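Local structure of CrataBL (4IHZ) at residues 1-6 with 60-65; 54-59 with 66-71. The protein inhibits factor Xa and, less strongly, trypsin, and also acts as a lectin that binds glucose and N-acetylglucosamine. One frame throughout, in Å; residues are numbered along the deposited sequence.

Contact 1. Residues 1-6 with 60-65; sequences AILTGV and LKVVPL
Ile-2 and Thr-4 reach across to residues 60-63 in a short antiparallel pairing, with Leu-3 facing Val-62 as the single bridge. The amide of Val-63 gives its proton to Ile-2 O, N to O 2.8 Å with 161° at the hydrogen, and Thr-4 N donates to Lys-61 O at 2.9 Å. The side chain of Thr-4 carries the pairing one residue further. Its CB sits 3.3 Å from Leu-60 O; OG1 donates to that same oxygen at 2.9 Å, rising 48° out of the carbonyl plane, and the methyl CG2 passes it at 3.7 Å. With OG1 opposite the carbonyl carbon about CA-CB (chi1 -63°), the hydroxyl is turned to the loop. Val-63 packs on the same side as Ile-2 and Thr-4: its CG2 methyl meets Ile-2 CG2 at 4.0 Å and lies 3.7 Å from Thr-4 N, beside the bonded backbone. Farther out, Ile-2 CD1 approaches Leu-65 CD2 at 4.3 Å, and Ile-2 continues inward onto Phe-53, Ile-114 and Phe-160. Leu-3 and Lys-61 run side by side near the surface. One water links Ile-2 N to Val-63 O; a second donates to Thr-4 O, its very short approach to Lys-61 O being doubtful. Thr-4 and Gly-5 are the corners of a type II turn from Leu-3 to Val-6, Gly-5 at the third position with positive phi. Pairing of the N-terminal segment with the long loop between strands 52-55 and 69-72 fits the beta-trefoil of Kunitz-type inhibitors, in which the corresponding loop usually bears the reactive site; that role is probable here.

Contact 2. Residues 54-59 with 66-71; sequences TPQNSS and SHNLNI
A two-stranded antiparallel ribbon, strands 52-55 and 69-72, ends in the pairs Thr-54 with Asn-70 and Pro-55 with Leu-69, and opens into a loop beyond them. Thr-54 and Asn-70 form a hydrogen-bonded pair: Thr-54 N to Asn-70 O is 2.9 Å and nearly straight (172°), and Asn-70 N returns to Thr-54 O at 2.8 Å. The next pair, Pro-55 with Leu-69, is non-hydrogen-bonded, a place where proline costs no strand bond; Leu-69 CB lies 3.8 Å from Pro-55 CA. Gln-56 N then donates to Asn-68 O at 3.0 Å. Extended beyond CG, the Gln-56 side chain lies alongside Asn-68, and Asn-68 ND2 donates to Gln-56 OE1 at 3.1 Å from above the Gln-56 carbonyl plane, the two amide planes 48° apart. Asn-68 is held mainly from elsewhere: ND2 also bonds Gly-129 O, and OD1 accepts from Arg-113 NE, which fixes the flip of its amide. The His-67 ring turns its edge to the loop backbone, NE2 3.8 Å from Asn-57 N. Asn-70, on the face of Thr-54, accepts from Arg-106 N through OD1. This is the base of a beta hairpin with a long connecting loop, as in the beta-trefoil of Kunitz-type inhibitors.

Overall arrangement
The chain starts in contact 1, at residues 1-6, before entering strand 8-12, and first reaches contact 2 at the end of strand 52-55. It then passes through residues 60-65, the other half of contact 1, and completes contact 2 at 66-71. The two therefore cross: contact 2 shuts a short loop at its base, whereas contact 1 closes a span of more than fifty residues by joining the N terminus to the middle of that loop. Their centres are about 8 Å apart, and Pro-55 meets Thr-4, Val-63 and Pro-64 while Val-63 CG1 packs on Leu-69 CD2 at 3.6 Å. Together they join the N-terminal segment and the hairpin 52-72 to strands 112-117 and 158-162.

Contact 1. Residues 1-6 with 60-65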
ATOM      1  N   ALA A   1      20.968  17.495   9.711  1.00 39.58           N
ATOM      2  CA  ALA A   1      20.193  16.325  10.214  1.00 37.90           C
ATOM      3  C   ALA A   1      19.212  15.788   9.161  1.00 35.99           C
ATOM      4  O   ALA A   1      18.870  16.465   8.172  1.00 36.73           O
ATOM      5  CB  ALA A   1      19.457  16.684  11.518  1.00 38.78           C
ATOM      6  N   ILE A   2      18.779  14.557   9.388  1.00 33.71           N
ATOM      7  CA  ILE A   2      17.735  13.924   8.605  1.00 31.16           C
ATOM      8  C   ILE A   2      16.408  14.182   9.313  1.00 30.52           C
ATOM      9  O   ILE A   2      16.247  13.855  10.488  1.00 30.70           O
ATOM     10  CB  ILE A   2      18.028  12.409   8.462  1.00 30.73           C
ATOM     11  CG1 ILE A   2      19.474  12.204   7.953  1.00 32.00           C
ATOM     12  CG2 ILE A   2      16.990  11.748   7.564  1.00 30.45           C
ATOM     13  CD1 ILE A   2      19.992  10.770   8.076  1.00 33.82           C
ATOM     14  N   LEU A   3      15.477  14.818   8.613  1.00 29.51           N
ATOM     15  CA  LEU A   3      14.227  15.252   9.227  1.00 30.14           C
ATOM     16  C   LEU A   3      13.086  14.285   8.968  1.00 29.86           C
ATOM     17  O   LEU A   3      12.960  13.746   7.876  1.00 28.21           O
ATOM     18  CB  LEU A   3      13.848  16.634   8.724  1.00 30.82           C
ATOM     19  CG  LEU A   3      14.899  17.718   8.999  1.00 32.99           C
ATOM     20  CD1 LEU A   3      14.583  18.975   8.205  1.00 35.68           C
ATOM     21  CD2 LEU A   3      14.951  18.000  10.517  1.00 35.44           C
ATOM     22  N   THR A   4      12.257  14.061   9.984  1.00 29.26           N
ATOM     23  CA  THR A   4      11.081  13.217   9.841  1.00 29.15           C
ATOM     24  C   THR A   4      10.104  13.827   8.853  1.00 28.60           C
ATOM     25  O   THR A   4       9.930  15.039   8.840  1.00 29.44           O
ATOM     26  CB  THR A   4      10.395  13.076  11.216  1.00 29.82           C
ATOM     27  OG1 THR A   4      11.293  12.412  12.108  1.00 31.86           O
ATOM     28  CG2 THR A   4       9.086  12.285  11.121  1.00 31.02           C
ATOM     29  N   GLY A   5       9.509  12.986   7.998  1.00 27.99           N
ATOM     30  CA  GLY A   5       8.435  13.425   7.103  1.00 27.87           C
ATOM     31  C   GLY A   5       8.868  14.332   5.951  1.00 28.59           C
ATOM     32  O   GLY A   5       8.030  15.015   5.338  1.00 31.09           O
ATOM     33  N   VAL A   6      10.176  14.393   5.724  1.00 25.40           N
ATOM     34  CA  VAL A   6      10.795  15.192   4.675  1.00 23.65           C
ATOM     35  C   VAL A   6      11.393  14.184   3.678  1.00 20.59           C
ATOM     36  O   VAL A   6      12.046  13.227   4.074  1.00 19.74           O
ATOM     37  CB  VAL A   6      11.930  16.078   5.245  1.00 24.71           C
ATOM     38  CG1 VAL A   6      12.782  16.721   4.103  1.00 25.17           C
ATOM     39  CG2 VAL A   6      11.326  17.157   6.139  1.00 26.66           C
ATOM     40  N   LEU A  60       9.098  12.413  16.978  1.00 46.29           N
ATOM     41  CA  LEU A  60      10.411  13.056  16.830  1.00 44.92           C
ATOM     42  C   LEU A  60      10.477  13.850  15.520  1.00 43.49           C
ATOM     43  O   LEU A  60       9.953  13.390  14.493  1.00 43.26           O
ATOM     44  CB  LEU A  60      11.527  12.001  16.828  1.00 44.30           C
ATOM     45  CG  LEU A  60      11.688  11.125  18.072  1.00 44.59           C
ATOM     46  CD1 LEU A  60      12.494   9.879  17.761  1.00 42.81           C
ATOM     47  CD2 LEU A  60      12.324  11.919  19.212  1.00 45.70           C
ATOM     48  N   LYS A  61      11.107  15.026  15.551  1.00 42.56           N
ATOM     49  CA  LYS A  61      11.244  15.841  14.333  1.00 40.44           C
ATOM     50  C   LYS A  61      12.539  15.553  13.563  1.00 37.69           C
ATOM     51  O   LYS A  61      12.593  15.751  12.353  1.00 36.69           O
ATOM     52  CB  LYS A  61      11.049  17.344  14.607  1.00 42.42           C
ATOM     53  CG  LYS A  61      12.314  18.183  14.669  1.00 45.79           C
ATOM     54  CD  LYS A  61      12.074  19.624  14.191  1.00 50.59           C
ATOM     55  CE  LYS A  61      13.270  20.541  14.496  1.00 52.25           C
ATOM     56  NZ  LYS A  61      14.557  20.138  13.825  1.00 53.01           N
ATOM     57  N   VAL A  62      13.557  15.077  14.277  1.00 35.42           N
ATOM     58  CA  VAL A  62      14.817  14.628  13.699  1.00 33.71           C
ATOM     59  C   VAL A  62      14.838  13.107  13.770  1.00 32.13           C
ATOM     60  O   VAL A  62      14.513  12.505  14.789  1.00 32.91           O
ATOM     61  CB  VAL A  62      16.026  15.224  14.484  1.00 34.61           C
ATOM     62  CG1 VAL A  62      17.359  14.635  14.013  1.00 34.70           C
ATOM     63  CG2 VAL A  62      16.030  16.741  14.336  1.00 36.49           C
ATOM     64  N   VAL A  63      15.202  12.484  12.661  1.00 29.73           N
ATOM     65  CA  VAL A  63      15.365  11.047  12.603  1.00 27.75           C
ATOM     66  C   VAL A  63      16.631  10.619  13.362  1.00 27.81           C
ATOM     67  O   VAL A  63      17.727  11.007  12.982  1.00 27.97           O
ATOM     68  CB  VAL A  63      15.480  10.612  11.127  1.00 26.65           C
ATOM     69  CG1 VAL A  63      15.767   9.127  11.008  1.00 26.60           C
ATOM     70  CG2 VAL A  63      14.224  11.004  10.350  1.00 25.44           C
ATOM     71  N   PRO A  64      16.481   9.793  14.418  1.00 28.23           N
ATOM     72  CA  PRO A  64      17.687   9.381  15.138  1.00 28.60           C
ATOM     73  C   PRO A  64      18.410   8.288  14.382  1.00 28.06           C
ATOM     74  O   PRO A  64      17.772   7.465  13.727  1.00 27.80           O
ATOM     75  CB  PRO A  64      17.152   8.808  16.456  1.00 29.89           C
ATOM     76  CG  PRO A  64      15.708   9.009  16.443  1.00 30.91           C
ATOM     77  CD  PRO A  64      15.265   9.239  15.038  1.00 28.17           C
ATOM     78  N   LEU A  65      19.741   8.306  14.466  1.00 27.03           N
ATOM     79  CA  LEU A  65      20.544   7.246  13.903  1.00 26.14           C
ATOM     80  C   LEU A  65      20.458   6.047  14.817  1.00 25.98           C
ATOM     81  O   LEU A  65      20.208   6.189  16.030  1.00 27.85           O
ATOM     82  CB  LEU A  65      22.013   7.711  13.822  1.00 25.62           C
ATOM     83  CG  LEU A  65      22.216   8.960  12.946  1.00 26.92           C
ATOM     84  CD1 LEU A  65      23.667   9.407  12.873  1.00 28.05           C
ATOM     85  CD2 LEU A  65      21.669   8.750  11.544  1.00 25.46           C
TER
HETATM   86  O   HOH W   1      19.568  12.719  11.899  1.00 43.46           O
HETATM   87  O   HOH W   2      10.892  16.836  10.838  1.00 37.23           O

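Contact 2. Residues 54-59 with 66-71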
ATOM      1  N   THR A  54      10.242   7.381   8.869  1.00 20.50           N
ATOM      2  CA  THR A  54       9.342   7.554  10.010  1.00 22.78           C
ATOM      3  C   THR A  54       9.934   6.799  11.177  1.00 23.76           C
ATOM      4  O   THR A  54       9.876   5.560  11.212  1.00 22.29           O
ATOM      5  CB  THR A  54       7.927   7.006   9.705  1.00 23.83           C
ATOM      6  OG1 THR A  54       7.417   7.625   8.517  1.00 24.20           O
ATOM      7  CG2 THR A  54       6.991   7.336  10.870  1.00 25.81           C
ATOM      8  N   PRO A  55      10.521   7.535  12.149  1.00 25.32           N
ATOM      9  CA  PRO A  55      11.053   6.836  13.330  1.00 26.77           C
ATOM     10  C   PRO A  55       9.948   6.134  14.134  1.00 28.39           C
ATOM     11  O   PRO A  55       8.782   6.545  14.107  1.00 28.88           O
ATOM     12  CB  PRO A  55      11.632   7.964  14.188  1.00 26.70           C
ATOM     13  CG  PRO A  55      11.761   9.160  13.285  1.00 28.64           C
ATOM     14  CD  PRO A  55      10.655   9.006  12.260  1.00 25.81           C
ATOM     15  N   GLN A  56      10.341   5.094  14.851  1.00 29.68           N
ATOM     16  CA  GLN A  56       9.430   4.351  15.705  1.00 33.24           C
ATOM     17  C   GLN A  56       8.750   5.250  16.764  1.00 36.69           C
ATOM     18  O   GLN A  56       7.579   5.059  17.095  1.00 38.11           O
ATOM     19  CB  GLN A  56      10.156   3.169  16.318  1.00 32.38           C
ATOM     20  CG  GLN A  56       9.265   2.332  17.237  1.00 33.96           C
ATOM     21  CD  GLN A  56       9.884   1.003  17.534  1.00 33.64           C
ATOM     22  OE1 GLN A  56      11.106   0.894  17.733  1.00 33.62           O
ATOM     23  NE2 GLN A  56       9.048  -0.027  17.575  1.00 35.76           N
ATOM     24  N   ASN A  57       9.467   6.244  17.269  1.00 39.92           N
ATOM     25  CA  ASN A  57       8.797   7.357  17.953  1.00 43.50           C
ATOM     26  C   ASN A  57       8.438   8.412  16.889  1.00 44.24           C
ATOM     27  O   ASN A  57       9.242   9.287  16.568  1.00 43.87           O
ATOM     28  CB  ASN A  57       9.714   7.926  19.032  1.00 44.87           C
ATOM     29  CG  ASN A  57       9.019   8.938  19.932  1.00 49.08           C
ATOM     30  OD1 ASN A  57       7.880   9.353  19.677  1.00 52.59           O
ATOM     31  ND2 ASN A  57       9.711   9.346  20.998  1.00 52.86           N
ATOM     32  N   SER A  58       7.239   8.302  16.317  1.00 46.00           N
ATOM     33  CA  SER A  58       6.870   9.097  15.126  1.00 46.98           C
ATOM     34  C   SER A  58       6.676  10.596  15.427  1.00 48.31           C
ATOM     35  O   SER A  58       6.495  11.405  14.502  1.00 49.07           O
ATOM     36  CB  SER A  58       5.631   8.508  14.437  1.00 47.02           C
ATOM     37  OG  SER A  58       4.454   8.794  15.194  1.00 49.59           O
ATOM     38  N   SER A  59       6.727  10.947  16.713  1.00 48.79           N
ATOM     39  CA  SER A  59       6.641  12.333  17.185  1.00 49.55           C
ATOM     40  C   SER A  59       7.976  13.117  17.158  1.00 48.72           C
ATOM     41  O   SER A  59       7.977  14.345  17.331  1.00 49.80           O
ATOM     42  CB  SER A  59       6.027  12.357  18.593  1.00 51.06           C
ATOM     43  OG  SER A  59       6.572  13.395  19.408  1.00 53.62           O
ATOM     44  N   SER A  66      20.717   4.868  14.256  1.00 24.66           N
ATOM     45  CA  SER A  66      20.803   3.640  15.030  1.00 25.56           C
ATOM     46  C   SER A  66      19.522   3.342  15.808  1.00 27.25           C
ATOM     47  O   SER A  66      19.560   2.799  16.915  1.00 27.98           O
ATOM     48  CB  SER A  66      22.046   3.676  15.952  1.00 25.93           C
ATOM     49  OG  SER A  66      23.203   3.645  15.160  1.00 26.34           O
ATOM     50  N   HIS A  67      18.377   3.689  15.200  1.00 26.92           N
ATOM     51  CA  HIS A  67      17.059   3.604  15.860  1.00 27.93           C
ATOM     52  C   HIS A  67      16.017   3.158  14.819  1.00 26.13           C
ATOM     53  O   HIS A  67      16.017   3.646  13.690  1.00 25.17           O
ATOM     54  CB  HIS A  67      16.707   4.983  16.436  1.00 30.41           C
ATOM     55  CG  HIS A  67      15.309   5.106  16.953  1.00 36.05           C
ATOM     56  ND1 HIS A  67      14.987   4.935  18.283  1.00 42.85           N
ATOM     57  CD2 HIS A  67      14.146   5.398  16.318  1.00 39.08           C
ATOM     58  CE1 HIS A  67      13.684   5.114  18.444  1.00 42.76           C
ATOM     59  NE2 HIS A  67      13.150   5.397  17.267  1.00 41.29           N
ATOM     60  N   ASN A  68      15.170   2.198  15.188  1.00 25.00           N
ATOM     61  CA  ASN A  68      14.136   1.665  14.264  1.00 23.95           C
ATOM     62  C   ASN A  68      13.360   2.758  13.574  1.00 23.33           C
ATOM     63  O   ASN A  68      12.881   3.698  14.224  1.00 24.43           O
ATOM     64  CB  ASN A  68      13.125   0.817  15.042  1.00 24.55           C
ATOM     65  CG  ASN A  68      13.685  -0.528  15.472  1.00 27.26           C
ATOM     66  OD1 ASN A  68      14.688  -0.995  14.950  1.00 27.60           O
ATOM     67  ND2 ASN A  68      13.002  -1.170  16.437  1.00 29.50           N
ATOM     68  N   LEU A  69      13.203   2.622  12.257  1.00 22.87           N
ATOM     69  CA  LEU A  69      12.340   3.491  11.499  1.00 22.01           C
ATOM     70  C   LEU A  69      11.691   2.702  10.358  1.00 20.12           C
ATOM     71  O   LEU A  69      12.133   1.579  10.015  1.00 20.35           O
ATOM     72  CB  LEU A  69      13.103   4.688  10.935  1.00 22.41           C
ATOM     73  CG  LEU A  69      14.453   4.407  10.275  1.00 22.93           C
ATOM     74  CD1 LEU A  69      14.172   3.929   8.850  1.00 23.45           C
ATOM     75  CD2 LEU A  69      15.306   5.665  10.240  1.00 23.64           C
ATOM     76  N   ASN A  70      10.622   3.265   9.814  1.00 19.50           N
ATOM     77  CA  ASN A  70      10.063   2.769   8.568  1.00 19.05           C
ATOM     78  C   ASN A  70      10.532   3.676   7.460  1.00 18.31           C
ATOM     79  O   ASN A  70      10.865   4.838   7.689  1.00 19.51           O
ATOM     80  CB  ASN A  70       8.527   2.705   8.600  1.00 19.27           C
ATOM     81  CG  ASN A  70       8.004   1.657   9.560  1.00 21.63           C
ATOM     82  OD1 ASN A  70       6.887   1.750  10.011  1.00 23.78           O
ATOM     83  ND2 ASN A  70       8.859   0.706   9.954  1.00 25.56           N
ATOM     84  N   ILE A  71      10.548   3.140   6.252  1.00 17.40           N
ATOM     85  CA  ILE A  71      10.908   3.883   5.059  1.00 16.08           C
ATOM     86  C   ILE A  71       9.754   3.666   4.105  1.00 16.66           C
ATOM     87  O   ILE A  71       9.261   2.539   3.968  1.00 17.01           O
ATOM     88  CB  ILE A  71      12.153   3.309   4.403  1.00 15.51           C
ATOM     89  CG1 ILE A  71      13.331   3.328   5.377  1.00 16.90           C
ATOM     90  CG2 ILE A  71      12.509   4.113   3.115  1.00 16.13           C
ATOM     91  CD1 ILE A  71      14.547   2.581   4.807  1.00 18.80           C
TER
HETATM   92  O   HOH W   3       8.198   6.046   6.429  1.00 19.49           O